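Local atomic coordinates of lectin-like protein (Entamoeba histolytica HM-1:IMSS-A, PDB entry 5ZBT), a protein that is of unknown function but contains a legume lectin-like domain resembling that of ERGIC-53, described here, and may bind mannose. Residues Val56-Asn61 / Ile210-Gly215; Val100-Glu105 / Pro204-Gly209; Ala115-Lys120 / Asp145-Lys150; Val170-Tyr175 / Glu185-His190. All blocks are in the same frame, centred on the assembly; numbering follows the deposited sequence.

Interaction 1: residues Val56-Asn61 / Ile210-Gly215; sequences VQITPN and ISATNG
A chi1 of -47° sets CG2 of Ile58 anti to its backbone N and drops this methyl onto Ala212, with CG2 3.8 Å from CB. The second branch folds back through CG1 (chi2 -66°), and its tip CD1 comes within 4.3 Å of Ile210 CG2, so one isoleucine spans two residues of the facing strand. In Thr59 a chi1 of 57° turns CG2 to the side of the backbone N, where this methyl touches Ala212 O at 3.8 Å. The side chains of Thr59 and Asn214 approach from opposite directions, and Thr59 OG1 is hydrogen-bonded to Tyr222 N of strand 220-231. An ST turn encloses Asn214, Gly215 N giving a nearly straight bond to Thr213 OG1 at 3.2 Å. The chain turns a corner at Ile58, whose carbonyl O is taken by Ser67 OG of strand 66-71. Here the contact illustrates how a sandwich closes: the sheets meet through side chains. Strands 56-59 and 207-213 belong to different antiparallel sheets, packed as in the jelly-roll beta-sandwich of legume-type lectins.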
loop_
_atom_site.group_PDB
_atom_site.type_symbol
_atom_site.label_atom_id
_atom_site.label_comp_id
_atom_site.label_asym_id
_atom_site.label_seq_id
_atom_site.Cartn_x
_atom_site.Cartn_y
_atom_site.Cartn_z
ATOM N N VAL A 56 -9.323 -0.577 -9.384
ATOM C CA VAL A 56 -8.486 0.553 -9.763
ATOM C C VAL A 56 -7.161 -0.012 -10.270
ATOM O O VAL A 56 -6.450 -0.718 -9.538
ATOM C CB VAL A 56 -8.272 1.518 -8.588
ATOM C CG1 VAL A 56 -7.422 2.729 -9.018
ATOM C CG2 VAL A 56 -9.617 1.969 -8.002
ATOM N N GLN A 57 -6.839 0.266 -11.531
ATOM C CA GLN A 57 -5.543 -0.113 -12.079
ATOM C C GLN A 57 -4.498 0.858 -11.565
ATOM O O GLN A 57 -4.660 2.075 -11.707
ATOM C CB GLN A 57 -5.563 -0.107 -13.605
ATOM C CG GLN A 57 -4.192 -0.320 -14.237
ATOM C CD GLN A 57 -4.195 -0.047 -15.755
ATOM O OE1 GLN A 57 -4.728 -0.846 -16.533
ATOM N NE2 GLN A 57 -3.634 1.092 -16.167
ATOM N N ILE A 58 -3.456 0.329 -10.932
ATOM C CA ILE A 58 -2.306 1.142 -10.547
ATOM C C ILE A 58 -1.263 1.169 -11.662
ATOM O O ILE A 58 -0.859 2.246 -12.106
ATOM C CB ILE A 58 -1.723 0.632 -9.207
ATOM C CG1 ILE A 58 -2.847 0.408 -8.196
ATOM C CG2 ILE A 58 -0.724 1.652 -8.594
ATOM C CD1 ILE A 58 -3.532 1.718 -7.805
ATOM N N THR A 59 -0.826 -0.006 -12.150
ATOM C CA THR A 59 -0.013 -0.113 -13.360
ATOM C C THR A 59 -0.646 -1.075 -14.357
ATOM O O THR A 59 -1.159 -2.132 -13.966
ATOM C CB THR A 59 1.428 -0.607 -13.090
ATOM O OG1 THR A 59 1.405 -1.886 -12.429
ATOM C CG2 THR A 59 2.241 0.392 -12.300
ATOM N N PRO A 60 -0.589 -0.761 -15.649
ATOM C CA PRO A 60 -0.854 -1.769 -16.684
ATOM C C PRO A 60 0.427 -2.543 -16.980
ATOM O O PRO A 60 1.496 -2.232 -16.440
ATOM C CB PRO A 60 -1.286 -0.920 -17.884
ATOM C CG PRO A 60 -0.432 0.289 -17.763
ATOM C CD PRO A 60 -0.301 0.557 -16.247
ATOM N N ASN A 61 0.310 -3.554 -17.851
ATOM C CA ASN A 61 1.493 -4.239 -18.372
ATOM C C ASN A 61 2.494 -3.239 -18.953
ATOM O O ASN A 61 2.118 -2.204 -19.509
ATOM C CB ASN A 61 1.100 -5.247 -19.456
ATOM C CG ASN A 61 0.389 -6.467 -18.895
ATOM O OD1 ASN A 61 0.659 -6.914 -17.777
ATOM N ND2 ASN A 61 -0.523 -7.020 -19.681
ATOM N N ILE A 210 -0.986 5.101 -2.307
ATOM C CA ILE A 210 -0.772 3.785 -2.891
ATOM C C ILE A 210 0.109 3.976 -4.115
ATOM O O ILE A 210 -0.053 4.953 -4.856
ATOM C CB ILE A 210 -2.102 3.087 -3.265
ATOM C CG1 ILE A 210 -3.000 2.954 -2.038
ATOM C CG2 ILE A 210 -1.858 1.686 -3.895
ATOM C CD1 ILE A 210 -4.422 2.579 -2.362
ATOM N N SER A 211 1.059 3.062 -4.313
ATOM C CA SER A 211 1.989 3.147 -5.431
ATOM C C SER A 211 2.383 1.747 -5.871
ATOM O O SER A 211 2.198 0.767 -5.139
ATOM C CB SER A 211 3.244 3.931 -5.060
ATOM O OG SER A 211 4.062 3.148 -4.217
ATOM N N ALA A 212 2.954 1.665 -7.073
ATOM C CA ALA A 212 3.453 0.385 -7.543
ATOM C C ALA A 212 4.409 0.610 -8.698
ATOM O O ALA A 212 4.324 1.609 -9.413
ATOM C CB ALA A 212 2.313 -0.557 -7.978
ATOM N N THR A 213 5.314 -0.338 -8.873
ATOM C CA THR A 213 6.181 -0.374 -10.037
ATOM C C THR A 213 6.166 -1.791 -10.595
ATOM O O THR A 213 6.067 -2.759 -9.838
ATOM C CB THR A 213 7.613 0.052 -9.681
ATOM O OG1 THR A 213 8.418 0.039 -10.860
ATOM C CG2 THR A 213 8.233 -0.897 -8.647
ATOM N N ASN A 214 6.232 -1.918 -11.921
ATOM C CA ASN A 214 6.381 -3.257 -12.483
ATOM C C ASN A 214 7.828 -3.739 -12.489
ATOM O O ASN A 214 8.073 -4.924 -12.758
ATOM C CB ASN A 214 5.829 -3.331 -13.914
ATOM C CG ASN A 214 4.328 -3.062 -13.994
ATOM O OD1 ASN A 214 3.835 -2.609 -15.041
ATOM N ND2 ASN A 214 3.600 -3.301 -12.895
ATOM N N GLY A 215 8.789 -2.870 -12.194
ATOM C CA GLY A 215 10.174 -3.321 -12.208
ATOM C C GLY A 215 10.568 -3.888 -13.556
ATOM O O GLY A 215 10.248 -3.328 -14.614
#

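Interaction 2: residues Val100-Glu105 / Pro204-Gly209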
loop_
_atom_site.group_PDB
_atom_site.type_symbol
_atom_site.label_atom_id
_atom_site.label_comp_id
_atom_site.label_asym_id
_atom_site.label_seq_id
_atom_site.Cartn_x
_atom_site.Cartn_y
_atom_site.Cartn_z
ATOM N N VAL A 100 2.031 0.915 0.217
ATOM C CA VAL A 100 1.021 1.714 0.891
ATOM C C VAL A 100 1.744 2.658 1.843
ATOM O O VAL A 100 2.664 2.249 2.559
ATOM C CB VAL A 100 -0.008 0.843 1.624
ATOM C CG1 VAL A 100 -1.108 1.747 2.268
ATOM C CG2 VAL A 100 -0.616 -0.150 0.662
ATOM N N TRP A 101 1.352 3.917 1.835
ATOM C CA TRP A 101 2.186 4.958 2.404
ATOM C C TRP A 101 1.384 5.778 3.399
ATOM O O TRP A 101 0.238 6.134 3.132
ATOM C CB TRP A 101 2.738 5.872 1.303
ATOM C CG TRP A 101 3.591 5.191 0.244
ATOM C CD1 TRP A 101 3.155 4.446 -0.833
ATOM C CD2 TRP A 101 5.024 5.246 0.140
ATOM N NE1 TRP A 101 4.234 4.034 -1.586
ATOM C CE2 TRP A 101 5.390 4.511 -1.009
ATOM C CE3 TRP A 101 6.036 5.850 0.913
ATOM C CZ2 TRP A 101 6.723 4.359 -1.401
ATOM C CZ3 TRP A 101 7.362 5.700 0.516
ATOM C CH2 TRP A 101 7.689 4.958 -0.632
ATOM N N LEU A 102 1.996 6.086 4.539
ATOM C CA LEU A 102 1.401 6.973 5.543
ATOM C C LEU A 102 2.444 8.053 5.805
ATOM O O LEU A 102 3.422 7.815 6.526
ATOM C CB LEU A 102 1.017 6.215 6.812
ATOM C CG LEU A 102 -0.118 5.164 6.678
ATOM C CD1 LEU A 102 0.333 3.864 5.992
ATOM C CD2 LEU A 102 -0.742 4.829 8.029
ATOM N N THR A 103 2.271 9.219 5.182
ATOM C CA THR A 103 3.338 10.208 5.136
ATOM C C THR A 103 2.856 11.592 5.531
ATOM O O THR A 103 1.669 11.927 5.434
ATOM C CB THR A 103 3.996 10.291 3.747
ATOM O OG1 THR A 103 2.993 10.487 2.730
ATOM C CG2 THR A 103 4.805 9.028 3.483
ATOM N N GLU A 104 3.836 12.397 5.957
ATOM C CA GLU A 104 3.595 13.779 6.360
ATOM C C GLU A 104 3.163 14.652 5.181
ATOM O O GLU A 104 2.400 15.610 5.372
ATOM C CB GLU A 104 4.862 14.341 7.023
ATOM C CG GLU A 104 4.809 15.824 7.372
ATOM C CD GLU A 104 6.123 16.334 7.956
ATOM O OE1 GLU A 104 6.200 16.511 9.198
ATOM O OE2 GLU A 104 7.080 16.543 7.169
ATOM N N GLU A 105 3.626 14.340 3.964
ATOM C CA GLU A 105 3.235 15.055 2.754
ATOM C C GLU A 105 2.853 14.059 1.666
ATOM O O GLU A 105 3.149 12.863 1.760
ATOM C CB GLU A 105 4.367 15.967 2.256
ATOM C CG GLU A 105 4.801 17.018 3.272
ATOM C CD GLU A 105 3.715 18.057 3.572
ATOM O OE1 GLU A 105 2.700 18.102 2.829
ATOM O OE2 GLU A 105 3.888 18.837 4.550
ATOM N N PRO A 204 1.881 10.247 13.143
ATOM C CA PRO A 204 1.217 11.558 13.150
ATOM C C PRO A 204 0.154 11.621 12.066
ATOM O O PRO A 204 0.050 10.694 11.248
ATOM C CB PRO A 204 2.373 12.536 12.862
ATOM C CG PRO A 204 3.635 11.734 12.980
ATOM C CD PRO A 204 3.258 10.328 12.639
ATOM N N PRO A 205 -0.651 12.685 12.014
ATOM C CA PRO A 205 -1.580 12.850 10.878
ATOM C C PRO A 205 -0.888 12.594 9.537
ATOM O O PRO A 205 0.276 12.947 9.344
ATOM C CB PRO A 205 -2.037 14.304 11.011
ATOM C CG PRO A 205 -1.926 14.600 12.493
ATOM C CD PRO A 205 -0.788 13.765 13.021
ATOM N N PHE A 206 -1.599 11.955 8.606
ATOM C CA PHE A 206 -0.940 11.491 7.390
ATOM C C PHE A 206 -1.858 11.578 6.173
ATOM O O PHE A 206 -3.088 11.583 6.275
ATOM C CB PHE A 206 -0.429 10.045 7.544
ATOM C CG PHE A 206 -1.526 9.024 7.786
ATOM C CD1 PHE A 206 -1.887 8.654 9.082
ATOM C CD2 PHE A 206 -2.190 8.433 6.726
ATOM C CE1 PHE A 206 -2.885 7.712 9.310
ATOM C CE2 PHE A 206 -3.193 7.495 6.950
ATOM C CZ PHE A 206 -3.536 7.130 8.242
ATOM N N TYR A 207 -1.224 11.623 5.009
ATOM C CA TYR A 207 -1.880 11.311 3.751
ATOM C C TYR A 207 -1.678 9.838 3.424
ATOM O O TYR A 207 -0.571 9.305 3.560
ATOM C CB TYR A 207 -1.309 12.142 2.611
ATOM C CG TYR A 207 -1.424 13.647 2.736
ATOM C CD1 TYR A 207 -2.524 14.322 2.207
ATOM C CD2 TYR A 207 -0.404 14.397 3.307
ATOM C CE1 TYR A 207 -2.626 15.702 2.277
ATOM C CE2 TYR A 207 -0.492 15.770 3.384
ATOM C CZ TYR A 207 -1.607 16.420 2.863
ATOM O OH TYR A 207 -1.696 17.786 2.928
ATOM N N LEU A 208 -2.737 9.191 2.951
ATOM C CA LEU A 208 -2.664 7.794 2.556
ATOM C C LEU A 208 -2.325 7.716 1.071
ATOM O O LEU A 208 -3.039 8.283 0.231
ATOM C CB LEU A 208 -3.980 7.074 2.846
ATOM C CG LEU A 208 -3.927 5.582 2.504
ATOM C CD1 LEU A 208 -2.904 4.878 3.403
ATOM C CD2 LEU A 208 -5.280 4.954 2.653
ATOM N N GLY A 209 -1.241 7.022 0.743
ATOM C CA GLY A 209 -0.842 6.832 -0.637
ATOM C C GLY A 209 -0.795 5.363 -1.019
ATOM O O GLY A 209 -0.600 4.485 -0.173
HETATM O O HOH W 1 1.120 9.007 1.315
#
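Leu102 lies against Phe206 where strands 100-103 and 207-209 run antiparallel as neighbours in one sheet of the lectin beta-sandwich. From CB outward the leucine follows the aromatic ring: CB is 3.9 Å from Phe206 CD2, and CG lies equally near CD2 and CE2. At the tip, CD2 sits over one ring face, 3.7 Å from the Phe206 centroid and 14° off the normal, a clear CH-pi contact. The other branch turns toward Leu208, Leu102 CD1 to Leu208 CD1 at 4.3 Å. The ring can run beside the leucine because its CG stands between the backbone N and the carbonyl carbon of Phe206 (chi1 62°). The same hydrophobic face is covered by strand 80-90 of the second sheet, through Phe80 on Leu102 and Leu82 on Leu208.

Trp101 pairs with Gly209 through two backbone hydrogen bonds, and Thr103 with Tyr207 through two more. Gly209 has no side chain beside Trp101 CB; at the indole edge, CD1 lies 3.8 Å from Gly209 O, while NE1 bonds to Ser211 OG. The Tyr207 ring receives Glu104 O at its edge, 3.5 Å from CE2. Thr103 OG1 gives its proton to Glu105 O at 2.6 Å. Thr103 OG1 also receives a bond from a water oxygen at 2.8 Å, and the same water donates to Tyr207 O.

Interaction 3: residues Ala115-Lys120 / Asp145-Lys150; sequences AYNIYK and DILKYK
Asn117 reaches Asp145 through its amide nitrogen, ND2 standing 2.6 Å from OD1 in a bond that is short but bent to 148° at the hydrogen and counts as weak. Amide and carboxylate are turned 56° against each other, so the two flat groups meet obliquely. Beside this polar link, CB of Asn117 rests on Leu147 CD1 at 3.7 Å, the two side chains crossing at about a right angle. Ile118 lies across Asp145, its CG1 3.6 Å from Asp145 CA. Ile146 CG1 comes 3.4 Å from Asn117 O and also approaches the Tyr119 ring at CE1.

What holds these first-shell groups is largely local. With CG of Asp145 opposite the backbone N (chi1 -169°), OD1 is carried to Asn117 ND2. The same OD1 takes a second donor, Leu147 N at 3.2 Å, which closes an Asx turn; this bond arrives on the anti side of the carboxylate, out of its plane. The carbonyl O of Asp145 accepts from both Lys148 N and Tyr149 N, drawing the following chain into a compact turn. On the other segment, Asn117 OD1 lies 3.5 Å above the centre of the Tyr116 ring. Tyr119 is fixed from farther out: its OH bonds to Leu139 O, and its ring packs edge-to-face with Trp101.

One segment joins strands 97-103 and 122-127, the other strands 135-142 and 153-158 of the same sheet. Their contact is loop-to-loop packing at the rim of a legume lectin-like beta-sandwich, with a weak amide-carboxylate bond from an Asx turn as its polar link.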
loop_
_atom_site.group_PDB
_atom_site.type_symbol
_atom_site.label_atom_id
_atom_site.label_comp_id
_atom_site.label_asym_id
_atom_site.label_seq_id
_atom_site.Cartn_x
_atom_site.Cartn_y
_atom_site.Cartn_z
ATOM N N ALA A 115 7.577 5.781 -5.766
ATOM C CA ALA A 115 7.626 7.032 -5.015
ATOM C C ALA A 115 9.057 7.424 -4.660
ATOM O O ALA A 115 10.006 6.651 -4.818
ATOM C CB ALA A 115 6.782 6.937 -3.742
ATOM N N TYR A 116 9.196 8.651 -4.159
ATOM C CA TYR A 116 10.512 9.214 -3.882
ATOM C C TYR A 116 11.160 8.518 -2.689
ATOM O O TYR A 116 10.485 8.053 -1.767
ATOM C CB TYR A 116 10.411 10.729 -3.621
ATOM C CG TYR A 116 11.725 11.454 -3.847
ATOM C CD1 TYR A 116 12.367 11.388 -5.084
ATOM C CD2 TYR A 116 12.343 12.163 -2.827
ATOM C CE1 TYR A 116 13.578 12.019 -5.299
ATOM C CE2 TYR A 116 13.558 12.810 -3.034
ATOM C CZ TYR A 116 14.174 12.730 -4.272
ATOM O OH TYR A 116 15.382 13.363 -4.512
ATOM N N ASN A 117 12.488 8.471 -2.697
ATOM C CA ASN A 117 13.212 7.800 -1.624
ATOM C C ASN A 117 13.344 8.639 -0.354
ATOM O O ASN A 117 13.686 8.090 0.697
ATOM C CB ASN A 117 14.606 7.371 -2.114
ATOM C CG ASN A 117 15.322 8.477 -2.882
ATOM O OD1 ASN A 117 14.825 8.968 -3.890
ATOM N ND2 ASN A 117 16.484 8.875 -2.402
ATOM N N ILE A 118 13.076 9.936 -0.403
ATOM C CA ILE A 118 13.073 10.788 0.786
ATOM C C ILE A 118 11.627 11.114 1.128
ATOM O O ILE A 118 10.880 11.589 0.266
ATOM C CB ILE A 118 13.889 12.072 0.571
ATOM C CG1 ILE A 118 15.348 11.706 0.283
ATOM C CG2 ILE A 118 13.775 12.951 1.786
ATOM C CD1 ILE A 118 16.187 12.832 -0.241
ATOM N N TYR A 119 11.228 10.830 2.372
ATOM C CA TYR A 119 9.855 11.033 2.833
ATOM C C TYR A 119 9.849 10.986 4.357
ATOM O O TYR A 119 10.803 10.516 4.982
ATOM C CB TYR A 119 8.884 9.979 2.250
ATOM C CG TYR A 119 9.138 8.558 2.708
ATOM C CD1 TYR A 119 10.071 7.754 2.058
ATOM C CD2 TYR A 119 8.442 8.012 3.784
ATOM C CE1 TYR A 119 10.314 6.441 2.478
ATOM C CE2 TYR A 119 8.669 6.694 4.206
ATOM C CZ TYR A 119 9.611 5.920 3.559
ATOM O OH TYR A 119 9.842 4.628 3.989
ATOM N N LYS A 120 8.768 11.485 4.958
ATOM C CA LYS A 120 8.605 11.396 6.407
ATOM C C LYS A 120 7.344 10.588 6.706
ATOM O O LYS A 120 6.228 11.031 6.425
ATOM C CB LYS A 120 8.567 12.780 7.055
ATOM C CG LYS A 120 8.719 12.740 8.576
ATOM C CD LYS A 120 8.573 14.138 9.206
ATOM C CE LYS A 120 9.955 14.772 9.483
ATOM N NZ LYS A 120 10.103 16.205 9.036
ATOM N N ASP A 145 17.517 10.210 2.916
ATOM C CA ASP A 145 17.686 9.330 1.765
ATOM C C ASP A 145 17.969 7.931 2.299
ATOM O O ASP A 145 19.112 7.559 2.567
ATOM C CB ASP A 145 18.808 9.838 0.871
ATOM C CG ASP A 145 18.857 9.137 -0.474
ATOM O OD1 ASP A 145 18.260 8.045 -0.627
ATOM O OD2 ASP A 145 19.501 9.691 -1.390
ATOM N N ILE A 146 16.907 7.133 2.452
ATOM C CA ILE A 146 17.041 5.804 3.048
ATOM C C ILE A 146 17.606 4.782 2.081
ATOM O O ILE A 146 17.715 3.601 2.435
ATOM C CB ILE A 146 15.698 5.293 3.616
ATOM C CG1 ILE A 146 14.561 5.452 2.605
ATOM C CG2 ILE A 146 15.357 6.026 4.903
ATOM C CD1 ILE A 146 14.357 4.297 1.729
ATOM N N LEU A 147 17.956 5.184 0.864
ATOM C CA LEU A 147 18.770 4.335 0.009
ATOM C C LEU A 147 20.255 4.512 0.283
ATOM O O LEU A 147 21.042 3.617 -0.039
ATOM C CB LEU A 147 18.471 4.621 -1.468
ATOM C CG LEU A 147 17.054 4.298 -1.963
ATOM C CD1 LEU A 147 16.892 4.707 -3.418
ATOM C CD2 LEU A 147 16.732 2.816 -1.782
ATOM N N LYS A 148 20.643 5.639 0.886
ATOM C CA LYS A 148 22.021 5.914 1.269
ATOM C C LYS A 148 22.276 5.757 2.756
ATOM O O LYS A 148 23.385 5.372 3.140
ATOM C CB LYS A 148 22.423 7.340 0.857
ATOM C CG LYS A 148 23.131 7.425 -0.498
ATOM C CD LYS A 148 23.141 8.838 -1.063
ATOM C CE LYS A 148 23.723 9.830 -0.071
ATOM N NZ LYS A 148 24.387 10.978 -0.755
ATOM N N TYR A 149 21.286 6.044 3.601
ATOM C CA TYR A 149 21.473 6.007 5.043
ATOM C C TYR A 149 20.511 5.014 5.680
ATOM O O TYR A 149 19.619 4.457 5.031
ATOM C CB TYR A 149 21.311 7.405 5.642
ATOM C CG TYR A 149 22.197 8.385 4.920
ATOM C CD1 TYR A 149 23.575 8.382 5.128
ATOM C CD2 TYR A 149 21.670 9.267 3.976
ATOM C CE1 TYR A 149 24.399 9.254 4.446
ATOM C CE2 TYR A 149 22.488 10.144 3.287
ATOM C CZ TYR A 149 23.853 10.134 3.526
ATOM O OH TYR A 149 24.678 11.004 2.847
ATOM N N LYS A 150 20.744 4.777 6.961
ATOM C CA LYS A 150 19.947 3.822 7.699
ATOM C C LYS A 150 18.534 4.369 7.860
ATOM O O LYS A 150 18.364 5.534 8.257
ATOM C CB LYS A 150 20.589 3.546 9.065
ATOM C CG LYS A 150 20.349 2.147 9.624
#

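Interaction 4: residues Val170-Tyr175 / Glu185-His190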
loop_
_atom_site.group_PDB
_atom_site.type_symbol
_atom_site.label_atom_id
_atom_site.label_comp_id
_atom_site.label_asym_id
_atom_site.label_seq_id
_atom_site.Cartn_x
_atom_site.Cartn_y
_atom_site.Cartn_z
ATOM N N VAL A 170 -5.720 -9.637 0.831
ATOM C CA VAL A 170 -6.069 -8.418 1.544
ATOM C C VAL A 170 -4.902 -8.074 2.456
ATOM O O VAL A 170 -4.573 -8.844 3.370
ATOM C CB VAL A 170 -7.362 -8.585 2.342
ATOM C CG1 VAL A 170 -7.728 -7.291 3.056
ATOM C CG2 VAL A 170 -8.479 -9.043 1.404
ATOM N N LEU A 171 -4.251 -6.942 2.188
ATOM C CA LEU A 171 -3.226 -6.417 3.076
ATOM C C LEU A 171 -3.896 -5.696 4.239
ATOM O O LEU A 171 -4.740 -4.817 4.028
ATOM C CB LEU A 171 -2.296 -5.474 2.305
ATOM C CG LEU A 171 -1.337 -4.614 3.132
ATOM C CD1 LEU A 171 -0.245 -5.480 3.772
ATOM C CD2 LEU A 171 -0.718 -3.488 2.278
ATOM N N ARG A 172 -3.541 -6.074 5.467
ATOM C CA ARG A 172 -4.201 -5.534 6.656
ATOM C C ARG A 172 -3.210 -4.694 7.459
ATOM O O ARG A 172 -2.176 -5.201 7.907
ATOM C CB ARG A 172 -4.798 -6.653 7.517
ATOM C CG ARG A 172 -5.667 -6.156 8.683
ATOM C CD ARG A 172 -6.167 -7.279 9.618
ATOM N NE ARG A 172 -6.473 -8.517 8.904
ATOM C CZ ARG A 172 -7.549 -8.706 8.150
ATOM N NH1 ARG A 172 -8.461 -7.747 8.022
ATOM N NH2 ARG A 172 -7.704 -9.853 7.510
ATOM N N ILE A 173 -3.536 -3.419 7.648
ATOM C CA ILE A 173 -2.700 -2.463 8.368
ATOM C C ILE A 173 -3.481 -1.987 9.591
ATOM O O ILE A 173 -4.497 -1.297 9.451
ATOM C CB ILE A 173 -2.301 -1.281 7.469
ATOM C CG1 ILE A 173 -1.431 -1.761 6.304
ATOM C CG2 ILE A 173 -1.598 -0.184 8.271
ATOM C CD1 ILE A 173 -1.530 -0.874 5.090
ATOM N N LYS A 174 -3.016 -2.352 10.786
ATOM C CA LYS A 174 -3.699 -2.038 12.036
ATOM C C LYS A 174 -2.789 -1.193 12.913
ATOM O O LYS A 174 -1.629 -1.552 13.128
ATOM C CB LYS A 174 -4.075 -3.313 12.804
ATOM C CG LYS A 174 -5.161 -4.170 12.194
ATOM C CD LYS A 174 -5.708 -5.158 13.252
ATOM C CE LYS A 174 -4.686 -6.251 13.609
ATOM N NZ LYS A 174 -5.148 -7.214 14.670
ATOM N N TYR A 175 -3.318 -0.107 13.462
ATOM C CA TYR A 175 -2.559 0.723 14.389
ATOM C C TYR A 175 -3.391 1.020 15.631
ATOM O O TYR A 175 -4.523 1.504 15.529
ATOM C CB TYR A 175 -2.121 2.021 13.719
ATOM C CG TYR A 175 -1.259 2.918 14.594
ATOM C CD1 TYR A 175 -0.005 2.495 15.034
ATOM C CD2 TYR A 175 -1.692 4.198 14.960
ATOM C CE1 TYR A 175 0.801 3.316 15.809
ATOM C CE2 TYR A 175 -0.887 5.037 15.737
ATOM C CZ TYR A 175 0.354 4.585 16.157
ATOM O OH TYR A 175 1.155 5.394 16.928
ATOM N N GLU A 185 -0.766 -7.595 8.738
ATOM C CA GLU A 185 -1.173 -8.952 8.436
ATOM C C GLU A 185 -1.562 -8.998 6.972
ATOM O O GLU A 185 -1.776 -7.962 6.343
ATOM C CB GLU A 185 -2.353 -9.400 9.317
ATOM C CG GLU A 185 -1.991 -9.464 10.790
ATOM C CD GLU A 185 -3.183 -9.376 11.718
ATOM O OE1 GLU A 185 -4.335 -9.274 11.226
ATOM O OE2 GLU A 185 -2.960 -9.423 12.949
ATOM N N ILE A 186 -1.650 -10.200 6.421
ATOM C CA ILE A 186 -2.160 -10.347 5.065
ATOM C C ILE A 186 -3.048 -11.582 4.998
ATOM O O ILE A 186 -2.681 -12.651 5.492
ATOM C CB ILE A 186 -1.040 -10.387 4.005
ATOM C CG1 ILE A 186 -1.666 -10.309 2.605
ATOM C CG2 ILE A 186 -0.187 -11.624 4.129
ATOM C CD1 ILE A 186 -0.811 -9.604 1.578
ATOM N N MET A 187 -4.245 -11.409 4.440
ATOM C CA MET A 187 -5.218 -12.484 4.293
ATOM C C MET A 187 -5.038 -13.109 2.916
ATOM O O MET A 187 -5.309 -12.470 1.894
ATOM C CB MET A 187 -6.646 -11.964 4.482
ATOM C CG MET A 187 -7.687 -13.090 4.671
ATOM S SD MET A 187 -8.024 -14.069 3.165
ATOM C CE MET A 187 -8.544 -12.776 2.042
ATOM N N VAL A 188 -4.602 -14.366 2.890
ATOM C CA VAL A 188 -4.368 -15.094 1.650
ATOM C C VAL A 188 -5.107 -16.418 1.730
ATOM O O VAL A 188 -4.916 -17.173 2.687
ATOM C CB VAL A 188 -2.868 -15.334 1.401
ATOM C CG1 VAL A 188 -2.664 -16.067 0.083
ATOM C CG2 VAL A 188 -2.104 -14.018 1.415
ATOM N N ASN A 189 -5.946 -16.699 0.732
ATOM C CA ASN A 189 -6.674 -17.969 0.647
ATOM C C ASN A 189 -7.403 -18.292 1.952
ATOM O O ASN A 189 -7.224 -19.356 2.548
ATOM C CB ASN A 189 -5.731 -19.096 0.251
ATOM C CG ASN A 189 -5.295 -18.987 -1.187
ATOM O OD1 ASN A 189 -6.118 -18.722 -2.065
ATOM N ND2 ASN A 189 -4.003 -19.169 -1.442
ATOM N N HIS A 190 -8.203 -17.328 2.412
ATOM C CA HIS A 190 -9.092 -17.417 3.566
ATOM C C HIS A 190 -8.378 -17.502 4.907
ATOM O O HIS A 190 -9.039 -17.739 5.931
ATOM C CB HIS A 190 -10.063 -18.591 3.434
ATOM C CG HIS A 190 -10.928 -18.510 2.214
ATOM N ND1 HIS A 190 -12.036 -17.690 2.139
ATOM C CD2 HIS A 190 -10.845 -19.140 1.017
ATOM C CE1 HIS A 190 -12.594 -17.815 0.948
ATOM N NE2 HIS A 190 -11.888 -18.685 0.246
HETATM O O HOH W 2 -6.587 -8.898 12.977
#
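Val170 with Met187 and Arg172 with Glu185 are the hydrogen-bonded pairs of an antiparallel ladder whose strands diverge modestly from exact opposition, at 155°. The shortest rung is Arg172 N to Glu185 O at 2.7 Å; between the two hydrogen-bonded pairs, Leu171 and Ile186 form the non-hydrogen-bonded one.

On the face carrying Arg172, the carboxylate of Glu185 is shared by two cations. With CG set beside the backbone N (chi1 -64°) and an extended chain beyond, it crosses toward the neighbouring strand. There OE1 meets Arg172 NE at 3.2 Å at the guanidinium edge, although the two planes are turned 67° apart. OE2 faces Lys174 NZ at a longer 3.6 Å, and a water joins NZ to the other oxygen, OE1, accepting from NZ at 2.8 Å and donating to OE1 at 2.9 Å. Asn192 of strand 191-198 completes the network, giving ND2 to Glu185 OE1 and taking Arg172 NH2 on OD1, while Glu81 pairs with Arg172 NH1. Such company should favour the charged form of this buried glutamate. Farther along the same face, the chain of Met187 curls back, and its CE packs on Val170 CG2 at 3.8 Å.

On the reverse face, Ile186 lays CG1 against Val170 O at 3.3 Å, and Leu171 packs with Val100 of the other sheet. One side of the ladder thus carries the salt-bridge network beside a Val170-Met187 patch and the other is apolar, in a beta hairpin of strands 170-176 and 181-188 within one sheet of the lectin jelly-roll sandwich.

Read together, the four contacts separate the ways a beta-sandwich holds itself. Interactions 2 and 4 are ladders within the two different sheets, and their apolar faces touch where Val100 also meets Ile173. Interaction 1 joins the sheets through side chains instead of backbone rungs and shares strand 207-213 with interaction 2. Interaction 3 is more peripheral, its centre about 17 Å from the chain centre, yet Trp101 ties it to interaction 2 by packing on Ala115, and Glu104 and Lys120 add a long, weak ion pair. Chemistry follows place: apolar side chains in buried interaction 1, backbone bonds with apolar side-chain packing in buried 2, ionic or polar links in partly buried 3 and 4.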